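PDB 3G64: putative enoyl-CoA hydratase from Streptomyces coelicolor A3, which probably catalyses the addition of water to the double bond of enoyl-CoA thioesters. Local coordinates for residues L32-P35 against L41-E44. Numbering follows the deposited sequence.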
ATOM      1  N   LEU A  32      25.723 -11.013 -11.373  1.00 29.77           N
ATOM      2  CA  LEU A  32      26.518  -9.786 -11.369  1.00 28.10           C
ATOM      3  C   LEU A  32      28.013 -10.098 -11.332  1.00 36.62           C
ATOM      4  O   LEU A  32      28.456 -11.037 -10.670  1.00 38.45           O
ATOM      5  CB  LEU A  32      26.138  -8.912 -10.194  1.00 24.69           C
ATOM      6  CG  LEU A  32      24.662  -8.529 -10.220  1.00 30.16           C
ATOM      7  CD1 LEU A  32      24.319  -7.774  -8.963  1.00 31.98           C
ATOM      8  CD2 LEU A  32      24.346  -7.680 -11.496  1.00 27.02           C
ATOM      9  N   ALA A  33      28.779  -9.296 -12.060  1.00 41.34           N
ATOM     10  CA  ALA A  33      30.228  -9.422 -12.089  1.00 47.66           C
ATOM     11  C   ALA A  33      30.914  -8.681 -10.911  1.00 48.56           C
ATOM     12  O   ALA A  33      30.359  -7.716 -10.342  1.00 49.28           O
ATOM     13  CB  ALA A  33      30.754  -8.912 -13.437  1.00 42.32           C
ATOM     14  N   ARG A  34      32.111  -9.153 -10.556  1.00 38.41           N
ATOM     15  CA  ARG A  34      33.020  -8.475  -9.603  1.00 29.86           C
ATOM     16  C   ARG A  34      32.809  -8.771  -8.136  1.00 26.10           C
ATOM     17  O   ARG A  34      32.592  -7.857  -7.350  1.00 29.13           O
ATOM     18  CB  ARG A  34      33.015  -6.956  -9.800  1.00 31.48           C
ATOM     19  CG  ARG A  34      33.327  -6.531 -11.216  1.00 41.32           C
ATOM     20  CD  ARG A  34      32.775  -5.143 -11.490  1.00 48.29           C
ATOM     21  NE  ARG A  34      33.823  -4.156 -11.693  1.00 51.20           N
ATOM     22  CZ  ARG A  34      33.875  -2.962 -11.094  1.00 48.96           C
ATOM     23  NH1 ARG A  34      32.927  -2.571 -10.230  1.00 39.81           N
ATOM     24  NH2 ARG A  34      34.885  -2.148 -11.385  1.00 44.76           N
ATOM     25  N   PRO A  35      32.905 -10.044  -7.758  1.00 29.90           N
ATOM     26  CA  PRO A  35      32.685 -10.473  -6.375  1.00 31.69           C
ATOM     27  C   PRO A  35      33.672  -9.814  -5.432  1.00 30.81           C
ATOM     28  O   PRO A  35      33.326  -9.581  -4.279  1.00 31.07           O
ATOM     29  CB  PRO A  35      32.953 -11.982  -6.399  1.00 32.74           C
ATOM     30  CG  PRO A  35      33.386 -12.324  -7.788  1.00 35.41           C
ATOM     31  CD  PRO A  35      33.191 -11.150  -8.684  1.00 33.57           C
ATOM     32  N   LEU A  41      28.260  -1.999  -9.177  1.00 30.05           N
ATOM     33  CA  LEU A  41      27.867  -1.755 -10.550  1.00 27.92           C
ATOM     34  C   LEU A  41      28.644  -0.622 -11.221  1.00 27.88           C
ATOM     35  O   LEU A  41      28.934   0.410 -10.617  1.00 27.17           O
ATOM     36  CB  LEU A  41      26.372  -1.433 -10.586  1.00 27.36           C
ATOM     37  CG  LEU A  41      25.441  -2.512 -10.051  1.00 27.32           C
ATOM     38  CD1 LEU A  41      24.004  -1.968  -9.917  1.00 27.80           C
ATOM     39  CD2 LEU A  41      25.501  -3.694 -10.987  1.00 28.11           C
ATOM     40  N   THR A  42      28.948  -0.823 -12.496  1.00 27.12           N
ATOM     41  CA  THR A  42      29.586   0.194 -13.310  1.00 26.43           C
ATOM     42  C   THR A  42      28.586   0.679 -14.375  1.00 27.32           C
ATOM     43  O   THR A  42      27.528   0.080 -14.555  1.00 26.27           O
ATOM     44  CB  THR A  42      30.739  -0.411 -14.050  1.00 25.77           C
ATOM     45  OG1 THR A  42      30.224  -1.467 -14.868  1.00 27.14           O
ATOM     46  CG2 THR A  42      31.793  -1.010 -13.046  1.00 22.98           C
ATOM     47  N   PHE A  43      28.953   1.724 -15.108  1.00 22.62           N
ATOM     48  CA  PHE A  43      28.125   2.207 -16.186  1.00 25.81           C
ATOM     49  C   PHE A  43      27.809   1.086 -17.154  1.00 27.37           C
ATOM     50  O   PHE A  43      26.687   0.984 -17.631  1.00 28.90           O
ATOM     51  CB  PHE A  43      28.846   3.342 -16.932  1.00 26.04           C
ATOM     52  CG  PHE A  43      29.010   4.589 -16.104  1.00 25.57           C
ATOM     53  CD1 PHE A  43      27.933   5.114 -15.414  1.00 24.34           C
ATOM     54  CD2 PHE A  43      30.236   5.209 -15.991  1.00 31.96           C
ATOM     55  CE1 PHE A  43      28.067   6.256 -14.629  1.00 25.06           C
ATOM     56  CE2 PHE A  43      30.390   6.347 -15.217  1.00 33.01           C
ATOM     57  CZ  PHE A  43      29.296   6.879 -14.535  1.00 29.15           C
ATOM     58  N   GLU A  44      28.811   0.270 -17.470  1.00 26.85           N
ATOM     59  CA  GLU A  44      28.651  -0.790 -18.471  1.00 24.87           C
ATOM     60  C   GLU A  44      27.759  -1.931 -17.975  1.00 25.17           C
ATOM     61  O   GLU A  44      27.104  -2.589 -18.769  1.00 25.32           O
ATOM     62  CB  GLU A  44      30.016  -1.359 -18.891  1.00 26.85           C
ATOM     63  CG  GLU A  44      30.859  -0.398 -19.701  1.00 38.42           C
ATOM     64  CD  GLU A  44      31.581   0.644 -18.836  1.00 51.61           C
ATOM     65  OE1 GLU A  44      31.615   0.516 -17.581  1.00 44.48           O
ATOM     66  OE2 GLU A  44      32.111   1.612 -19.431  1.00 63.56           O
TER
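L32 and R34 meet L41 and T42 where the chain leaves strand 27-32 of the crotonase-like fold and turns into helix 43-58. Only five residues separate the two segments. The touching surface is small, 146 Å² in all, and is made by side chains.

The inner contact is apolar. L32 and L41 are both buried and meet methyl to methyl, with L32 CD2 4.2 Å from L41 CD2. The CB of L41 points away from segment 32-35, but CG lies anti to its carbonyl carbon (chi1 -60°) and CD2 reaches back to L32. Both leucines also pack on C75, and L41 touches A127 and L131 of helix 127-134.

The outer contact sets a methyl against a flat cation. T42 CG2 lies over one face of the R34 guanidinium, 3.3 Å above its plane and shifted toward the rim. The nearest atom of the group is R34 NH1, 3.4 Å from T42 CG2. The arginine chain bends at chi3 (113°), which turns the group across the methyl.

Polar bonds fix the guanidinium from outside the two segments. R34 NH2 forms a salt bridge with E82, and NH1 donates to the carbonyl oxygen of A40. A leucine in place of this arginine would probably leave E82 without this cationic partner and the A40 carbonyl without this donor.

T42 divides its two branches. CG2 faces the arginine, while the hydroxyl turns to the helix. T42 is the N-cap of helix 43-58, and its OG1 accepts a hydrogen bond from the backbone N of A45.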